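Local coordinates for protein trichothecene 3-O-acetyltransferase (Gibberella zeae, PDB 2RKV) that probably transfers the acetyl group of acetyl coenzyme A to the 3-hydroxyl of trichothecene mycotoxins, as a fungal member of the BAHD acyltransferase superfamily, at residues F3-D8 / L190-I195; L10-G15 / P358-V363; Y202-E207 / A351-N356; Q211-D216 / L365-D370. One frame throughout, in Å; residues are numbered along the deposited sequence.

Contact 1: F3-D8 / L190-I195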
# COMPACT_ATOMS: atom_id res chain seq x y z
N PHE A 3 8.08 17.04 20.20
CA PHE A 3 8.87 16.30 19.25
C PHE A 3 8.82 17.03 17.92
O PHE A 3 7.86 17.74 17.62
CB PHE A 3 8.40 14.84 19.11
CG PHE A 3 6.90 14.70 18.99
CD1 PHE A 3 6.27 14.81 17.76
CD2 PHE A 3 6.13 14.42 20.12
CE1 PHE A 3 4.88 14.66 17.65
CE2 PHE A 3 4.73 14.27 20.02
CZ PHE A 3 4.11 14.40 18.79
N LYS A 4 9.89 16.88 17.15
CA LYS A 4 9.95 17.44 15.81
C LYS A 4 10.80 16.48 15.00
O LYS A 4 12.02 16.61 14.92
CB LYS A 4 10.54 18.85 15.81
CG LYS A 4 10.48 19.49 14.42
CD LYS A 4 10.72 20.98 14.43
CE LYS A 4 10.47 21.54 13.04
NZ LYS A 4 10.51 23.03 13.00
N ILE A 5 10.12 15.51 14.40
CA ILE A 5 10.81 14.40 13.76
C ILE A 5 10.76 14.61 12.26
O ILE A 5 9.70 14.51 11.65
CB ILE A 5 10.16 13.04 14.14
CG1 ILE A 5 10.11 12.88 15.68
CG2 ILE A 5 10.88 11.88 13.45
CD1 ILE A 5 9.32 11.66 16.17
N GLN A 6 11.92 14.91 11.67
CA GLN A 6 11.98 15.08 10.21
C GLN A 6 11.54 13.79 9.53
O GLN A 6 11.94 12.70 9.94
CB GLN A 6 13.39 15.47 9.78
CG GLN A 6 13.46 15.93 8.33
CD GLN A 6 14.78 16.58 7.98
OE1 GLN A 6 15.36 16.31 6.92
NE2 GLN A 6 15.27 17.44 8.86
N LEU A 7 10.70 13.90 8.50
CA LEU A 7 10.30 12.72 7.74
C LEU A 7 11.50 12.08 7.09
O LEU A 7 12.52 12.74 6.84
CB LEU A 7 9.29 13.09 6.65
CG LEU A 7 7.89 13.58 7.04
CD1 LEU A 7 6.93 13.30 5.89
CD2 LEU A 7 7.39 12.96 8.31
N ASP A 8 11.38 10.78 6.79
CA ASP A 8 12.33 10.12 5.90
C ASP A 8 12.52 11.00 4.67
O ASP A 8 11.56 11.61 4.19
CB ASP A 8 11.77 8.77 5.43
CG ASP A 8 11.68 7.76 6.56
OD1 ASP A 8 12.72 7.17 6.90
OD2 ASP A 8 10.56 7.55 7.06
N LEU A 190 13.94 5.26 15.90
CA LEU A 190 15.11 5.51 15.06
C LEU A 190 14.98 6.87 14.37
O LEU A 190 13.90 7.24 13.91
CB LEU A 190 15.26 4.42 14.00
CG LEU A 190 15.58 3.00 14.49
CD1 LEU A 190 15.49 2.04 13.32
CD2 LEU A 190 16.96 2.93 15.15
N ASP A 191 16.08 7.60 14.31
CA ASP A 191 16.11 8.85 13.56
C ASP A 191 15.87 8.54 12.08
O ASP A 191 16.48 7.62 11.52
CB ASP A 191 17.44 9.57 13.75
CG ASP A 191 17.35 11.04 13.39
OD1 ASP A 191 16.30 11.68 13.63
OD2 ASP A 191 18.35 11.56 12.85
N ARG A 192 15.00 9.32 11.45
CA ARG A 192 14.59 9.04 10.07
C ARG A 192 15.49 9.72 9.05
O ARG A 192 15.78 9.15 8.01
CB ARG A 192 13.15 9.47 9.82
CG ARG A 192 12.17 9.01 10.88
CD ARG A 192 10.74 9.13 10.39
NE ARG A 192 9.81 8.59 11.37
CZ ARG A 192 8.54 8.28 11.10
NH1 ARG A 192 8.06 8.48 9.87
NH2 ARG A 192 7.77 7.77 12.05
N LYS A 193 15.92 10.95 9.34
CA LYS A 193 16.60 11.76 8.33
C LYS A 193 17.98 11.22 7.94
O LYS A 193 18.54 11.63 6.92
CB LYS A 193 16.69 13.23 8.74
CG LYS A 193 17.62 13.52 9.91
CD LYS A 193 17.60 15.00 10.31
CE LYS A 193 18.34 15.90 9.33
NZ LYS A 193 18.28 17.35 9.74
N THR A 194 18.50 10.30 8.74
CA THR A 194 19.82 9.72 8.47
C THR A 194 19.76 8.23 8.13
O THR A 194 20.80 7.60 7.92
CB THR A 194 20.77 9.92 9.68
OG1 THR A 194 20.19 9.28 10.83
CG2 THR A 194 21.00 11.41 9.96
N ILE A 195 18.55 7.68 8.04
CA ILE A 195 18.40 6.22 7.93
C ILE A 195 18.83 5.64 6.57
O ILE A 195 19.12 4.45 6.45
CB ILE A 195 16.97 5.75 8.34
CG1 ILE A 195 17.04 4.32 8.91
CG2 ILE A 195 15.96 5.91 7.17
CD1 ILE A 195 15.82 3.89 9.70
O HOH W 1 8.81 9.58 7.20
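Arg192 sets CG beside its backbone N (chi1 -48°) and then runs extended to NE, which carries its chain over the backbone of Gln6 toward Asp8. Asp8 likewise turns its carboxylate to the backbone-N side (chi1 -68°), and the two groups meet at a slant, with the carboxylate and guanidinium planes 38° apart. Their direct salt bridge is long, 3.9 Å from Asp8 OD2 to Arg192 NH1. A water tightens the link: it accepts from Arg192 NH1 at 3.0 Å, lying in the guanidinium plane at its edge, donates to Asp8 OD2 at 2.7 Å, and also accepts from the backbone N of Asp8. The methylene stem of Arg192 does the packing, with CB 3.5 Å from Gln6 O, while Ile5 CG2 approaches Arg192 NE obliquely at 4.0 Å. Residues 5-6 form an edge strand of a small antiparallel sheet, paired with strand 72-76, and the loop 190-195, folded into a type I turn from Arg192 to Ile195, lies against this N-terminal strand. Both charged groups have further partners, Tyr305 OH and Leu308 N for Asp8, Ala158 O and a cation-pi contact with Trp55 for Arg192, so the buried carboxylate is held at both oxygens, which would probably help keep it ionised. Asp8 OD1 also touches Ile195 CG2 at 3.5 Å. On the outer side the chains of Gln6 and Lys193 cross at an angle, and Lys193 CB lies 3.9 Å from Gln6 CD.

Contact 2: L10-G15 / P358-V363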
# COMPACT_ATOMS: atom_id res chain seq x y z
N LEU A 10 12.92 9.99 1.71
CA LEU A 10 12.04 9.39 0.71
C LEU A 10 10.58 9.82 0.92
O LEU A 10 9.81 9.87 -0.05
CB LEU A 10 12.15 7.86 0.75
CG LEU A 10 13.51 7.27 0.37
CD1 LEU A 10 13.53 5.77 0.68
CD2 LEU A 10 13.81 7.53 -1.10
N GLY A 11 10.22 10.13 2.16
CA GLY A 11 8.87 10.59 2.49
C GLY A 11 8.63 12.05 2.15
O GLY A 11 7.51 12.57 2.33
N GLN A 12 9.66 12.74 1.68
CA GLN A 12 9.50 14.11 1.22
C GLN A 12 9.02 14.13 -0.24
O GLN A 12 8.82 15.20 -0.80
CB GLN A 12 10.79 14.93 1.40
CG GLN A 12 11.47 14.83 2.79
CD GLN A 12 10.82 15.69 3.88
OE1 GLN A 12 9.94 16.51 3.62
NE2 GLN A 12 11.26 15.49 5.12
N LEU A 13 8.85 12.95 -0.86
CA LEU A 13 8.25 12.83 -2.21
C LEU A 13 6.88 13.51 -2.22
O LEU A 13 6.03 13.20 -1.37
CB LEU A 13 8.11 11.36 -2.63
CG LEU A 13 9.36 10.61 -3.10
CD1 LEU A 13 9.16 9.09 -3.06
CD2 LEU A 13 9.76 11.06 -4.50
N PRO A 14 6.67 14.46 -3.16
CA PRO A 14 5.41 15.23 -3.23
C PRO A 14 4.15 14.37 -3.28
O PRO A 14 3.13 14.73 -2.67
CB PRO A 14 5.56 16.01 -4.54
CG PRO A 14 7.02 16.18 -4.69
CD PRO A 14 7.62 14.89 -4.20
N GLY A 15 4.21 13.25 -4.01
CA GLY A 15 3.07 12.35 -4.15
C GLY A 15 2.66 11.72 -2.82
O GLY A 15 1.47 11.64 -2.50
N PRO A 358 16.31 21.23 -3.25
CA PRO A 358 15.24 21.92 -2.50
C PRO A 358 13.89 21.85 -3.21
O PRO A 358 12.85 21.82 -2.56
CB PRO A 358 15.73 23.37 -2.43
CG PRO A 358 17.21 23.29 -2.64
CD PRO A 358 17.42 22.14 -3.59
N ASP A 359 13.91 21.81 -4.54
CA ASP A 359 12.67 21.65 -5.32
C ASP A 359 12.48 20.18 -5.69
O ASP A 359 13.08 19.69 -6.64
CB ASP A 359 12.69 22.53 -6.58
CG ASP A 359 11.35 22.54 -7.33
OD1 ASP A 359 10.44 21.75 -6.98
OD2 ASP A 359 11.20 23.36 -8.26
N LYS A 360 11.63 19.49 -4.93
CA LYS A 360 11.40 18.06 -5.13
C LYS A 360 10.22 17.76 -6.05
O LYS A 360 9.85 16.60 -6.23
CB LYS A 360 11.22 17.36 -3.77
CG LYS A 360 12.47 17.42 -2.90
CD LYS A 360 12.20 16.94 -1.47
CE LYS A 360 13.47 16.84 -0.65
NZ LYS A 360 14.23 18.13 -0.60
N SER A 361 9.66 18.80 -6.66
CA SER A 361 8.41 18.68 -7.42
C SER A 361 8.50 17.80 -8.68
O SER A 361 7.46 17.34 -9.19
CB SER A 361 7.87 20.07 -7.80
OG SER A 361 8.76 20.71 -8.69
N ASN A 362 9.71 17.57 -9.18
CA ASN A 362 9.90 16.74 -10.39
C ASN A 362 10.09 15.25 -10.10
O ASN A 362 10.15 14.45 -11.04
CB ASN A 362 11.10 17.23 -11.21
CG ASN A 362 10.91 18.62 -11.78
OD1 ASN A 362 9.80 19.02 -12.13
ND2 ASN A 362 12.01 19.35 -11.89
N VAL A 363 10.20 14.89 -8.83
CA VAL A 363 10.47 13.51 -8.45
C VAL A 363 9.16 12.74 -8.23
O VAL A 363 8.26 13.19 -7.50
CB VAL A 363 11.39 13.42 -7.21
CG1 VAL A 363 11.82 11.99 -6.96
CG2 VAL A 363 12.62 14.32 -7.38
O HOH W 2 5.95 12.23 -6.11
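Leu13 CD2 and Val363 CG1 approach to 3.3 Å, tighter than usual for two methyl carbons, and the two side chains cross at about a right angle. Val363 sends CG1 anti to its backbone N (chi1 -172°), and this branch presses on the leucine. No direct hydrogen bond joins the segments. A single water links them instead, accepting from Gly15 N and donating to Val363 O, both at 2.9 Å. Beside it the Pro14 ring rests on the Lys360 carbonyl, with CG 3.2 Å from Lys360 O. That oxygen also receives Val363 N, closing a type I turn from Lys360 to Val363. The contact thus joins the N-terminal loop between strands 5-6 and 20-28 to the loop between helix 340-356 and strand 375-379. Just ahead of the turn, Asp359 OD1 accepts from Ser361 N in an Asx turn and from Ser361 OG at 2.6 Å, both arriving from the same face of the carboxylate. Lys360 CD packs on Gln12 CB at 3.8 Å, and the lysine bends at its last torsion (chi4 56°), where NZ donates to the carbonyls of Leu354 and Asn357.

Contact 3: Y202-E207 / A351-N356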
# COMPACT_ATOMS: atom_id res chain seq x y z
N TYR A 202 27.23 13.31 -5.47
CA TYR A 202 26.26 12.75 -6.40
C TYR A 202 25.45 13.86 -7.03
O TYR A 202 24.95 14.75 -6.35
CB TYR A 202 25.34 11.78 -5.65
CG TYR A 202 24.37 11.02 -6.53
CD1 TYR A 202 24.77 9.87 -7.21
CD2 TYR A 202 23.04 11.43 -6.66
CE1 TYR A 202 23.87 9.15 -8.01
CE2 TYR A 202 22.14 10.73 -7.46
CZ TYR A 202 22.56 9.59 -8.13
OH TYR A 202 21.67 8.90 -8.91
N THR A 203 25.32 13.79 -8.35
CA THR A 203 24.43 14.69 -9.07
C THR A 203 23.23 13.89 -9.60
O THR A 203 22.12 14.00 -9.06
CB THR A 203 25.15 15.44 -10.22
OG1 THR A 203 26.06 14.55 -10.89
CG2 THR A 203 25.93 16.63 -9.66
N ILE A 204 23.46 13.09 -10.64
CA ILE A 204 22.41 12.26 -11.22
C ILE A 204 23.01 11.02 -11.87
O ILE A 204 24.05 11.10 -12.53
CB ILE A 204 21.52 13.07 -12.20
CG1 ILE A 204 20.28 12.27 -12.62
CG2 ILE A 204 22.32 13.58 -13.42
CD1 ILE A 204 19.15 13.14 -13.08
N GLY A 205 22.38 9.87 -11.66
CA GLY A 205 22.84 8.62 -12.23
C GLY A 205 21.68 7.70 -12.55
O GLY A 205 20.52 8.10 -12.40
N PRO A 206 21.97 6.46 -12.99
CA PRO A 206 20.93 5.48 -13.33
C PRO A 206 20.04 5.12 -12.13
O PRO A 206 18.96 4.57 -12.32
CB PRO A 206 21.74 4.25 -13.76
CG PRO A 206 23.09 4.44 -13.18
CD PRO A 206 23.33 5.92 -13.19
N GLU A 207 20.51 5.42 -10.93
CA GLU A 207 19.75 5.15 -9.70
C GLU A 207 18.35 5.75 -9.72
O GLU A 207 17.41 5.16 -9.15
CB GLU A 207 20.49 5.67 -8.47
CG GLU A 207 21.80 4.96 -8.16
CD GLU A 207 22.99 5.53 -8.92
OE1 GLU A 207 22.82 6.47 -9.73
OE2 GLU A 207 24.11 5.03 -8.70
N ALA A 351 17.30 8.86 -2.54
CA ALA A 351 17.36 9.67 -1.32
C ALA A 351 18.34 10.83 -1.47
O ALA A 351 18.04 11.95 -1.08
CB ALA A 351 17.70 8.81 -0.09
N THR A 352 19.50 10.57 -2.08
CA THR A 352 20.53 11.60 -2.27
C THR A 352 20.06 12.70 -3.21
O THR A 352 20.23 13.89 -2.92
CB THR A 352 21.87 10.98 -2.75
OG1 THR A 352 22.32 10.02 -1.78
CG2 THR A 352 22.94 12.06 -2.88
N TYR A 353 19.45 12.31 -4.33
CA TYR A 353 18.90 13.29 -5.27
C TYR A 353 17.87 14.19 -4.59
O TYR A 353 17.88 15.41 -4.75
CB TYR A 353 18.28 12.60 -6.48
CG TYR A 353 17.82 13.58 -7.53
CD1 TYR A 353 18.71 14.07 -8.49
CD2 TYR A 353 16.50 14.05 -7.55
CE1 TYR A 353 18.29 14.98 -9.46
CE2 TYR A 353 16.08 14.97 -8.52
CZ TYR A 353 16.98 15.43 -9.46
OH TYR A 353 16.56 16.33 -10.42
N LEU A 354 16.96 13.57 -3.83
CA LEU A 354 15.97 14.32 -3.07
C LEU A 354 16.65 15.27 -2.09
O LEU A 354 16.34 16.46 -2.03
CB LEU A 354 15.04 13.36 -2.33
CG LEU A 354 13.99 12.69 -3.22
CD1 LEU A 354 13.47 11.43 -2.52
CD2 LEU A 354 12.83 13.64 -3.56
N HIS A 355 17.59 14.74 -1.32
CA HIS A 355 18.30 15.54 -0.33
C HIS A 355 18.98 16.77 -0.97
O HIS A 355 18.94 17.87 -0.40
CB HIS A 355 19.33 14.66 0.38
CG HIS A 355 20.16 15.40 1.40
ND1 HIS A 355 19.61 15.97 2.52
CD2 HIS A 355 21.49 15.64 1.46
CE1 HIS A 355 20.57 16.54 3.24
NE2 HIS A 355 21.72 16.35 2.61
N ASN A 356 19.57 16.56 -2.14
CA ASN A 356 20.35 17.60 -2.84
C ASN A 356 19.49 18.64 -3.54
O ASN A 356 20.02 19.65 -4.03
CB ASN A 356 21.29 16.96 -3.86
CG ASN A 356 22.44 16.19 -3.22
OD1 ASN A 356 22.77 16.38 -2.04
ND2 ASN A 356 23.07 15.32 -4.01
O HOH W 3 25.86 13.93 -2.95
O HOH W 4 21.80 15.24 -6.66
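Tyr202 and Thr352 cross at an oblique angle, Tyr202 CB and CD2 meeting the threonine methyl where residues 202-204 of the loop pack against the C-terminal part of helix 340-356. The closest pair is Tyr202 CB with Thr352 CG2, at 3.7 Å. The methyl faces the loop because it stands anti to the backbone N, whereas Thr352 OG1 turns back along the helix to Arg348 O, a bond within the helix, and also meets Leu199 N. The Tyr353 ring is used differently: Thr203 O lies at its edge, in the ring plane, 3.5 Å from CD1. Ile204 runs beside this ring, pointing the same way, its CD1 4.2 Å from Tyr353 CE1. The polar rim near the helix end is bridged by water. One molecule accepts from Tyr202 N and, over a longer 3.3 Å, from Asn356 ND2; a second accepts from the same Asn356 ND2 at 2.9 Å and donates to Thr203 O. Two waters thus share the amide nitrogen and tether the loop backbone to the helix. At the far end of the Tyr202 ring, OH donates to Glu207 OE1 at 2.8 Å, reaching the carboxylate from above its plane, 46° out of it.

Contact 4: Q211-D216 / L365-D370. With ZBA (12,13-Epoxytrichothec-9-ene-3,4,8,15-tetrol-4,15-diacetate-8-isovalerate), chain D.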
# COMPACT_ATOMS: atom_id res chain seq x y z
N GLN A 211 12.32 8.03 -12.42
CA GLN A 211 11.85 8.70 -11.19
C GLN A 211 11.88 10.22 -11.22
O GLN A 211 11.47 10.88 -10.26
CB GLN A 211 12.60 8.16 -9.97
CG GLN A 211 12.37 6.66 -9.78
CD GLN A 211 13.09 6.10 -8.57
OE1 GLN A 211 14.20 6.50 -8.26
NE2 GLN A 211 12.44 5.14 -7.90
N ILE A 212 12.36 10.79 -12.33
CA ILE A 212 12.36 12.23 -12.49
C ILE A 212 11.54 12.58 -13.74
O ILE A 212 11.84 12.10 -14.84
CB ILE A 212 13.79 12.81 -12.58
CG1 ILE A 212 14.60 12.41 -11.34
CG2 ILE A 212 13.74 14.34 -12.71
CD1 ILE A 212 16.08 12.68 -11.46
N VAL A 213 10.50 13.38 -13.54
CA VAL A 213 9.63 13.81 -14.63
C VAL A 213 10.43 14.70 -15.58
O VAL A 213 11.20 15.57 -15.15
CB VAL A 213 8.37 14.56 -14.08
CG1 VAL A 213 7.57 15.20 -15.21
CG2 VAL A 213 7.49 13.60 -13.29
N LYS A 214 10.29 14.44 -16.88
CA LYS A 214 10.92 15.23 -17.93
C LYS A 214 9.85 15.66 -18.91
O LYS A 214 8.87 14.93 -19.14
CB LYS A 214 12.00 14.41 -18.65
CG LYS A 214 13.24 14.12 -17.81
CD LYS A 214 14.29 13.36 -18.60
CE LYS A 214 13.91 11.90 -18.77
NZ LYS A 214 14.89 11.17 -19.63
N ALA A 215 10.03 16.84 -19.49
CA ALA A 215 9.00 17.47 -20.33
C ALA A 215 8.69 16.71 -21.63
O ALA A 215 7.60 16.88 -22.19
CB ALA A 215 9.36 18.93 -20.62
N ASP A 216 9.63 15.88 -22.09
CA ASP A 216 9.44 15.10 -23.32
C ASP A 216 9.09 13.62 -23.07
O ASP A 216 9.14 12.81 -23.99
CB ASP A 216 10.66 15.21 -24.25
CG ASP A 216 11.94 14.69 -23.62
OD1 ASP A 216 11.96 14.40 -22.40
OD2 ASP A 216 12.95 14.58 -24.35
N LEU A 365 7.76 8.43 -8.10
CA LEU A 365 7.97 6.98 -8.24
C LEU A 365 7.36 6.42 -9.53
O LEU A 365 7.69 5.30 -9.94
CB LEU A 365 7.41 6.25 -7.02
CG LEU A 365 8.14 6.52 -5.70
CD1 LEU A 365 7.27 6.15 -4.51
CD2 LEU A 365 9.50 5.81 -5.65
N THR A 366 6.46 7.18 -10.15
CA THR A 366 5.85 6.75 -11.41
C THR A 366 6.04 7.79 -12.51
O THR A 366 5.16 7.97 -13.36
CB THR A 366 4.35 6.43 -11.25
OG1 THR A 366 3.67 7.58 -10.75
CG2 THR A 366 4.14 5.23 -10.32
N ALA A 367 7.21 8.44 -12.50
CA ALA A 367 7.53 9.57 -13.37
C ALA A 367 7.34 9.33 -14.87
O ALA A 367 6.99 10.26 -15.61
CB ALA A 367 8.94 10.06 -13.10
N ASP A 368 7.58 8.10 -15.33
CA ASP A 368 7.40 7.79 -16.74
C ASP A 368 6.42 6.64 -17.02
O ASP A 368 6.44 6.04 -18.09
CB ASP A 368 8.76 7.58 -17.44
CG ASP A 368 9.50 6.33 -16.97
OD1 ASP A 368 8.98 5.54 -16.17
OD2 ASP A 368 10.65 6.16 -17.42
N ALA A 369 5.56 6.35 -16.05
CA ALA A 369 4.55 5.31 -16.23
C ALA A 369 3.36 5.87 -17.01
O ALA A 369 2.76 6.87 -16.62
CB ALA A 369 4.09 4.75 -14.88
N ASP A 370 3.05 5.24 -18.13
CA ASP A 370 1.87 5.57 -18.92
C ASP A 370 0.69 4.74 -18.42
O ASP A 370 0.72 3.51 -18.50
CB ASP A 370 2.14 5.26 -20.39
CG ASP A 370 1.06 5.79 -21.32
OD1 ASP A 370 -0.14 5.54 -21.07
OD2 ASP A 370 1.43 6.44 -22.32
O18 ZBA D . -0.78 6.82 -8.15
C44 ZBA D . -0.73 7.55 -7.24
C45 ZBA D . -0.77 9.03 -7.30
C46 ZBA D . -2.07 9.55 -6.89
C48 ZBA D . -3.11 9.03 -7.73
C47 ZBA D . -2.29 11.03 -7.00
O17 ZBA D . -0.66 7.09 -5.99
C31 ZBA D . -0.83 5.69 -5.70
C30 ZBA D . 0.45 4.93 -5.84
C32 ZBA D . -1.43 5.64 -4.35
C39 ZBA D . -2.80 6.29 -4.26
C33 ZBA D . -0.81 5.12 -3.34
C34 ZBA D . 0.53 4.49 -3.40
O10 ZBA D . 0.26 3.08 -3.51
C29 ZBA D . 1.37 4.92 -4.62
C38 ZBA D . 1.89 6.33 -4.36
O12 ZBA D . 2.11 7.01 -5.59
C40 ZBA D . 3.13 7.83 -5.75
C41 ZBA D . 3.11 8.43 -7.14
O13 ZBA D . 3.95 8.06 -5.00
C28 ZBA D . 2.59 3.92 -4.79
C37 ZBA D . 3.60 4.34 -5.88
C35 ZBA D . 1.99 2.54 -5.03
C25 ZBA D . 1.36 2.24 -3.71
C36 ZBA D . 1.83 1.82 -6.26
O11 ZBA D . 2.95 1.56 -5.45
C27 ZBA D . 3.26 3.66 -3.40
C26 ZBA D . 2.49 2.52 -2.77
O16 ZBA D . 2.04 2.81 -1.47
O14 ZBA D . 4.58 3.19 -3.69
C42 ZBA D . 5.65 3.30 -2.92
O15 ZBA D . 6.71 2.88 -3.23
C43 ZBA D . 5.33 3.94 -1.67
O HOH W 5 8.45 12.09 -17.37
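Neither segment is regular: 211-216 is extended only from Ile212 to Lys214, where it passes a type I turn from Thr366 to Ala369, closed by Ala369 N on Thr366 O. The backbones come closest at Val213 and Ala367, 4.9 Å between CA atoms. A water accepts from Lys214 N at 3.0 Å and lies 2.9 Å from Ala367 O, to which it probably donates, so the turn is tied to Lys214 without a direct hydrogen bond. Ala367 supplies the main side-chain contact. Its CB presses against the peptide after Gln211, 3.5 Å from Gln211 C, and Val213 CG2 touches the same methyl at 3.8 Å. Gln211 extends beyond CG, and its amide passes diagonally across Leu365, NE2 3.8 Å from Leu365 CD2. The amide nitrogen is fixed by Asn311 OD1 and Tyr314 OH, and the same Tyr314 hydroxyl reaches Leu365 O. The two branches of Leu365 serve different partners: CD2 meets Gln211, while CD1 lies 3.6 Å from O15 of the bound T-2 toxin. Thr366 OG1 is 3.8 Å from the toxin's C41, so both residues line the toxin pocket. Around this site, Gln211 and Leu365 pack on Leu350 of helix 340-356, Leu365 also touches strand 310-318 at Asn311 and Met312, and Ala369 rests on strand 286-294.

How the contacts relate
Contacts 2, 3 and 4 form one continuous packed group, and contact 1 joins it through contact 2, where Leu7 CB lies 3.5 Å from Gln12 NE2. Contact 2 meets contact 4 through a probable hydrogen bond of 2.7 Å from Val213 N to Asn362 O. Ile212 CD1 reaches Tyr353 CZ at 3.5 Å, linking contacts 3 and 4. Proximity to the T-2 toxin differs: contact 4 lines its pocket, the side chain of Leu13 in contact 2 is about 6 Å away, and that of Asp8 in contact 1 about 11 Å. Leu13 CD1 and Leu365 CD1 touch at 3.8 Å, carrying the packing of contact 2 directly to the pocket wall.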